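Local coordinates for protein flavin-dependent thymidylate synthase (Helicobacter pylori, PDB 3AH5) that catalyses the reductive methylation of dUMP to dTMP, taking the methyl group from 5,10-methylenetetrahydrofolate, with NAD(P)H and the reduced flavin FADH2 as reductants, at residues Met1-Lys6 and Tyr57-Lys62; Leu80-Ser85 and Thr156-Ser161. All coordinates share one frame; numbering follows the deposited sequence.

Interaction 1. Residues Met1-Lys6 and Tyr57-Lys62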
loop_
_atom_site.group_PDB
_atom_site.type_symbol
_atom_site.label_atom_id
_atom_site.label_comp_id
_atom_site.label_asym_id
_atom_site.label_seq_id
_atom_site.Cartn_x
_atom_site.Cartn_y
_atom_site.Cartn_z
ATOM N N MET A 1 2.687 -16.119 24.786
ATOM C CA MET A 1 3.061 -15.139 23.724
ATOM C C MET A 1 4.182 -14.234 24.208
ATOM O O MET A 1 4.079 -13.629 25.274
ATOM C CB MET A 1 1.856 -14.278 23.361
ATOM C CG MET A 1 2.113 -13.274 22.250
ATOM S SD MET A 1 1.013 -11.824 22.370
ATOM C CE MET A 1 -0.586 -12.567 22.063
ATOM N N GLU A 2 5.257 -14.156 23.432
ATOM C CA GLU A 2 6.383 -13.301 23.773
ATOM C C GLU A 2 6.739 -12.447 22.565
ATOM O O GLU A 2 6.869 -12.950 21.448
ATOM C CB GLU A 2 7.608 -14.120 24.187
ATOM C CG GLU A 2 8.757 -13.234 24.673
ATOM C CD GLU A 2 10.069 -13.976 24.867
ATOM O OE1 GLU A 2 11.074 -13.320 25.230
ATOM O OE2 GLU A 2 10.102 -15.208 24.658
ATOM N N VAL A 3 6.889 -11.150 22.791
ATOM C CA VAL A 3 7.222 -10.229 21.717
ATOM C C VAL A 3 8.494 -9.482 22.074
ATOM O O VAL A 3 8.662 -9.033 23.206
ATOM C CB VAL A 3 6.073 -9.222 21.489
ATOM C CG1 VAL A 3 6.433 -8.255 20.366
ATOM C CG2 VAL A 3 4.781 -9.979 21.168
ATOM N N ILE A 4 9.386 -9.356 21.098
ATOM C CA ILE A 4 10.662 -8.680 21.285
ATOM C C ILE A 4 10.872 -7.663 20.167
ATOM O O ILE A 4 10.560 -7.942 19.015
ATOM C CB ILE A 4 11.845 -9.676 21.207
ATOM C CG1 ILE A 4 11.682 -10.802 22.226
ATOM C CG2 ILE A 4 13.150 -8.941 21.437
ATOM C CD1 ILE A 4 11.868 -10.370 23.662
ATOM N N CYS A 5 11.386 -6.484 20.500
ATOM C CA CYS A 5 11.672 -5.498 19.470
ATOM C C CYS A 5 13.166 -5.655 19.188
ATOM O O CYS A 5 14.010 -5.244 19.989
ATOM C CB CYS A 5 11.371 -4.074 19.944
ATOM S SG CYS A 5 11.938 -2.794 18.768
ATOM N N LYS A 6 13.475 -6.270 18.050
ATOM C CA LYS A 6 14.845 -6.541 17.640
ATOM C C LYS A 6 15.609 -5.309 17.177
ATOM O O LYS A 6 16.817 -5.216 17.363
ATOM C CB LYS A 6 14.833 -7.609 16.543
ATOM C CG LYS A 6 14.405 -8.978 17.062
ATOM C CD LYS A 6 13.670 -9.809 16.018
ATOM C CE LYS A 6 14.530 -10.154 14.825
ATOM N NZ LYS A 6 13.838 -11.133 13.943
ATOM N N TYR A 57 10.170 -0.502 13.077
ATOM C CA TYR A 57 10.374 -1.368 14.229
ATOM C C TYR A 57 10.420 -2.829 13.794
ATOM O O TYR A 57 9.494 -3.322 13.146
ATOM C CB TYR A 57 9.232 -1.165 15.226
ATOM C CG TYR A 57 9.113 0.257 15.735
ATOM C CD1 TYR A 57 9.962 0.735 16.736
ATOM C CD2 TYR A 57 8.163 1.135 15.195
ATOM C CE1 TYR A 57 9.872 2.052 17.188
ATOM C CE2 TYR A 57 8.066 2.452 15.638
ATOM C CZ TYR A 57 8.924 2.904 16.635
ATOM O OH TYR A 57 8.838 4.206 17.071
ATOM N N ASN A 58 11.500 -3.519 14.145
ATOM C CA ASN A 58 11.647 -4.927 13.790
ATOM C C ASN A 58 11.370 -5.752 15.034
ATOM O O ASN A 58 12.126 -5.695 16.011
ATOM C CB ASN A 58 13.060 -5.205 13.285
ATOM C CG ASN A 58 13.426 -4.357 12.081
ATOM O OD1 ASN A 58 12.821 -4.478 11.009
ATOM N ND2 ASN A 58 14.421 -3.486 12.252
ATOM N N PHE A 59 10.276 -6.505 14.996
ATOM C CA PHE A 59 9.866 -7.334 16.120
ATOM C C PHE A 59 9.983 -8.806 15.774
ATOM O O PHE A 59 10.169 -9.180 14.618
ATOM C CB PHE A 59 8.389 -7.102 16.466
ATOM C CG PHE A 59 8.049 -5.705 16.893
ATOM C CD1 PHE A 59 8.275 -5.285 18.203
ATOM C CD2 PHE A 59 7.414 -4.839 16.013
ATOM C CE1 PHE A 59 7.859 -4.020 18.632
ATOM C CE2 PHE A 59 7.001 -3.577 16.433
ATOM C CZ PHE A 59 7.222 -3.169 17.748
ATOM N N GLU A 60 9.841 -9.628 16.806
ATOM C CA GLU A 60 9.827 -11.078 16.685
ATOM C C GLU A 60 8.625 -11.469 17.534
ATOM O O GLU A 60 8.436 -10.932 18.624
ATOM C CB GLU A 60 11.096 -11.709 17.259
ATOM C CG GLU A 60 11.003 -13.227 17.362
ATOM C CD GLU A 60 12.335 -13.887 17.672
ATOM O OE1 GLU A 60 13.263 -13.805 16.831
ATOM O OE2 GLU A 60 12.455 -14.490 18.758
ATOM N N ILE A 61 7.789 -12.370 17.037
ATOM C CA ILE A 61 6.613 -12.770 17.804
ATOM C C ILE A 61 6.556 -14.278 18.006
ATOM O O ILE A 61 6.535 -15.045 17.046
ATOM C CB ILE A 61 5.309 -12.292 17.124
ATOM C CG1 ILE A 61 5.353 -10.775 16.933
ATOM C CG2 ILE A 61 4.111 -12.660 17.980
ATOM C CD1 ILE A 61 4.156 -10.209 16.197
ATOM N N LYS A 62 6.535 -14.698 19.264
ATOM C CA LYS A 62 6.490 -16.116 19.583
ATOM C C LYS A 62 5.223 -16.497 20.328
ATOM O O LYS A 62 4.741 -15.740 21.168
ATOM C CB LYS A 62 7.701 -16.500 20.435
ATOM C CG LYS A 62 9.035 -16.357 19.733
ATOM C CD LYS A 62 10.169 -16.820 20.624
ATOM C CE LYS A 62 11.452 -16.996 19.825
ATOM N NZ LYS A 62 12.572 -17.498 20.673
#
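K6 crosses E60 obliquely where the strand 2-6 runs antiparallel to 57-62. K6 CB sits 3.4 Å from N58 O, and CG is farther from that oxygen. Bends at chi2 and chi3 then take the chain across E60, where K6 CD packs 3.4 Å from E60 CB and also nears F59 O. K6 NZ ends 4.0 Å from E60 OE1, a long salt bridge. The other carboxylate oxygen of E60 faces K62 of its own strand, with E60 OE2 3.6 Å from K62 NZ, so one acid is shared by two lysines, which probably favours its ionised form. On the face that carries V3, C5, F59 and I61, C5 CB is 3.7 Å from F59 CE1, and C5 SG approaches the F59 ring obliquely, 4.8 Å from its centroid. F59 has CG anti to its carbonyl carbon (chi1 -62°), which brings CD1 close to C5 CA and I4 O. V3 meets F59 CD1 through CG1 and I61 through CG2, and it also touches A189 and L190 of helix 181-193. The backbones pair through E2 with K62 and I4 with E60, each joined by two N-H...O bonds; a further bond, K6 N to N58 O, is weak. This is regular antiparallel pairing of a strand outermost within the chain with its neighbour in the four-stranded sheet of the ThyX subunit, with helix 181-193 against one face.

Interaction 2. Residues Leu80-Ser85 and Thr156-Ser161. With UMP (2'-deoxyuridine 5'-monophosphate), chain G.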
loop_
_atom_site.group_PDB
_atom_site.type_symbol
_atom_site.label_atom_id
_atom_site.label_comp_id
_atom_site.label_asym_id
_atom_site.label_seq_id
_atom_site.Cartn_x
_atom_site.Cartn_y
_atom_site.Cartn_z
ATOM N N LEU A 80 5.978 -9.204 7.036
ATOM C CA LEU A 80 6.146 -10.372 7.872
ATOM C C LEU A 80 6.697 -11.593 7.162
ATOM O O LEU A 80 6.492 -11.794 5.964
ATOM C CB LEU A 80 4.822 -10.723 8.564
ATOM C CG LEU A 80 3.509 -10.811 7.786
ATOM C CD1 LEU A 80 2.380 -11.119 8.766
ATOM C CD2 LEU A 80 3.222 -9.497 7.081
ATOM N N SER A 81 7.438 -12.386 7.925
ATOM C CA SER A 81 8.017 -13.634 7.450
ATOM C C SER A 81 7.531 -14.579 8.528
ATOM O O SER A 81 7.962 -14.503 9.679
ATOM C CB SER A 81 9.538 -13.541 7.419
ATOM O OG SER A 81 9.943 -12.514 6.530
ATOM N N VAL A 82 6.605 -15.448 8.142
ATOM C CA VAL A 82 5.957 -16.379 9.045
ATOM C C VAL A 82 6.305 -17.848 8.875
ATOM O O VAL A 82 6.428 -18.364 7.756
ATOM C CB VAL A 82 4.422 -16.251 8.909
ATOM C CG1 VAL A 82 3.709 -17.002 10.050
ATOM C CG2 VAL A 82 4.035 -14.771 8.874
ATOM N N LYS A 83 6.451 -18.515 10.014
ATOM C CA LYS A 83 6.732 -19.936 10.058
ATOM C C LYS A 83 5.684 -20.602 9.164
ATOM O O LYS A 83 4.480 -20.366 9.320
ATOM C CB LYS A 83 6.592 -20.426 11.501
ATOM C CG LYS A 83 6.634 -21.931 11.688
ATOM C CD LYS A 83 6.529 -22.296 13.173
ATOM C CE LYS A 83 6.554 -23.801 13.365
ATOM N NZ LYS A 83 6.294 -24.208 14.777
ATOM N N SER A 84 6.142 -21.421 8.225
ATOM C CA SER A 84 5.235 -22.100 7.314
ATOM C C SER A 84 4.889 -23.508 7.761
ATOM O O SER A 84 5.782 -24.335 7.955
ATOM C CB SER A 84 5.856 -22.164 5.919
ATOM O OG SER A 84 5.189 -23.120 5.118
ATOM N N SER A 85 3.595 -23.779 7.919
ATOM C CA SER A 85 3.130 -25.106 8.312
ATOM C C SER A 85 3.411 -26.087 7.169
ATOM O O SER A 85 3.559 -27.294 7.389
ATOM C CB SER A 85 1.625 -25.096 8.634
ATOM O OG SER A 85 0.829 -24.952 7.470
ATOM N N THR A 156 2.227 -20.291 15.960
ATOM C CA THR A 156 2.974 -19.797 14.818
ATOM C C THR A 156 4.090 -18.921 15.381
ATOM O O THR A 156 4.062 -18.552 16.557
ATOM C CB THR A 156 2.085 -18.957 13.872
ATOM O OG1 THR A 156 2.803 -18.689 12.662
ATOM C CG2 THR A 156 1.710 -17.629 14.513
ATOM N N HIS A 157 5.061 -18.589 14.538
ATOM C CA HIS A 157 6.213 -17.774 14.919
ATOM C C HIS A 157 6.443 -16.857 13.731
ATOM O O HIS A 157 6.281 -17.284 12.590
ATOM C CB HIS A 157 7.433 -18.686 15.113
ATOM C CG HIS A 157 8.672 -17.978 15.568
ATOM N ND1 HIS A 157 9.928 -18.538 15.450
ATOM C CD2 HIS A 157 8.851 -16.778 16.171
ATOM C CE1 HIS A 157 10.825 -17.713 15.961
ATOM N NE2 HIS A 157 10.198 -16.638 16.405
ATOM N N LEU A 158 6.808 -15.604 13.973
ATOM C CA LEU A 158 7.032 -14.702 12.854
ATOM C C LEU A 158 7.899 -13.494 13.149
ATOM O O LEU A 158 7.979 -13.023 14.286
ATOM C CB LEU A 158 5.693 -14.205 12.303
ATOM C CG LEU A 158 4.861 -13.322 13.243
ATOM C CD1 LEU A 158 4.049 -12.311 12.440
ATOM C CD2 LEU A 158 3.967 -14.196 14.096
ATOM N N ALA A 159 8.560 -13.008 12.105
ATOM C CA ALA A 159 9.374 -11.807 12.198
ATOM C C ALA A 159 8.378 -10.761 11.710
ATOM O O ALA A 159 7.715 -10.957 10.688
ATOM C CB ALA A 159 10.566 -11.887 11.261
ATOM N N TYR A 160 8.269 -9.654 12.430
ATOM C CA TYR A 160 7.300 -8.632 12.074
ATOM C C TYR A 160 7.896 -7.221 12.093
ATOM O O TYR A 160 8.434 -6.784 13.111
ATOM C CB TYR A 160 6.135 -8.732 13.057
ATOM C CG TYR A 160 4.900 -7.978 12.657
ATOM C CD1 TYR A 160 4.144 -8.376 11.555
ATOM C CD2 TYR A 160 4.477 -6.864 13.386
ATOM C CE1 TYR A 160 2.991 -7.688 11.186
ATOM C CE2 TYR A 160 3.331 -6.169 13.024
ATOM C CZ TYR A 160 2.591 -6.586 11.925
ATOM O OH TYR A 160 1.442 -5.913 11.581
ATOM N N SER A 161 7.798 -6.519 10.966
ATOM C CA SER A 161 8.314 -5.157 10.851
ATOM C C SER A 161 7.171 -4.209 10.498
ATOM O O SER A 161 6.318 -4.542 9.676
ATOM C CB SER A 161 9.402 -5.086 9.781
ATOM O OG SER A 161 10.456 -5.967 10.106
HETATM N N1 UMP G . 2.432 -18.570 3.098
HETATM C C2 UMP G . 1.721 -18.400 1.917
HETATM N N3 UMP G . 1.746 -19.360 0.934
HETATM C C4 UMP G . 2.460 -20.530 1.042
HETATM C C5 UMP G . 3.219 -20.796 2.206
HETATM C C6 UMP G . 3.184 -19.737 3.275
HETATM O O2 UMP G . 1.060 -17.390 1.724
HETATM O O4 UMP G . 2.448 -21.341 0.139
HETATM C "C1'" UMP G . 2.435 -17.522 4.197
HETATM C "C2'" UMP G . 1.085 -16.877 4.647
HETATM C "C3'" UMP G . 0.814 -17.366 6.103
HETATM C "C4'" UMP G . 1.958 -18.347 6.335
HETATM O "O3'" UMP G . 0.925 -16.255 6.999
HETATM O "O4'" UMP G . 3.039 -17.997 5.430
HETATM C "C5'" UMP G . 1.371 -19.704 6.028
HETATM O "O5'" UMP G . 2.341 -20.702 6.081
HETATM P P UMP G . 1.545 -22.038 5.711
HETATM O OP1 UMP G . 0.829 -21.914 4.428
HETATM O OP2 UMP G . 2.580 -23.256 5.656
HETATM O OP3 UMP G . 0.503 -22.328 6.893
HETATM O O HOH W 1 2.449 -20.927 10.994
#
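The phenol ring of Y160 receives L80 at its edge: L80 CB lies near the ring plane, 3.9 Å from Y160 CD1, and the Y160 side chain also packs against L72 and A78. H157 turns its imidazole away from 80-85, ND1 hydrogen-bonded to Q23 of the second subunit, while H157 CB touches K83, whose chain crosses at about a right angle. L80 and V82 share their face with L158. V82 places CG2 beside the backbone N, and this branch runs alongside L158, with V82 CG2 3.9 Å from L158 CB; CG1, anti to the backbone N (chi1 -168°), presses closely on T156 OG1. S81 and A159 form a hydrogen-bonded antiparallel pair, and K83 N reaches H157 O at 2.9 Å in a nearly linear bond (173°). Residues 80-84 belong to the ThyX motif, here an edge strand within the chain leading into the nucleotide site. V82 N donates to FAD O2, and the strand gives way to a loop at K83, where a water 2.7 Å from K83 O also meets T156 OG1. S84 then stands at the N-cap of helix 85-88: S84 OG takes up Y87 N and donates to OP2 of the dUMP phosphate (2.7 Å). S85 OG donates to OP3 at the same length and is also bonded to K147 NZ. R74 and R174 of the third subunit add further bonds to the nucleotide.

Overall arrangement
Interactions 1 and 2 are two strand pairings of one antiparallel sheet, ordered 2-8, 56-65, 155-163, 79-82, their centres about 11 Å apart. Both segments of interaction 1 precede both of interaction 2 in sequence. The inner strands 56-65 and 155-163 join them directly, probably through hydrogen bonds from F59 N to Y160 O (2.6 Å) and from I61 N to L158 O (2.8 Å). Interaction 1 thus lies at the other side of the sheet from strand 79-82 and does not itself touch the ligands, while interaction 2 carries the opposite margin into the dUMP and FAD sites. Both touch the second subunit, in keeping with a homotetramer whose FAD sites are each built from three chains.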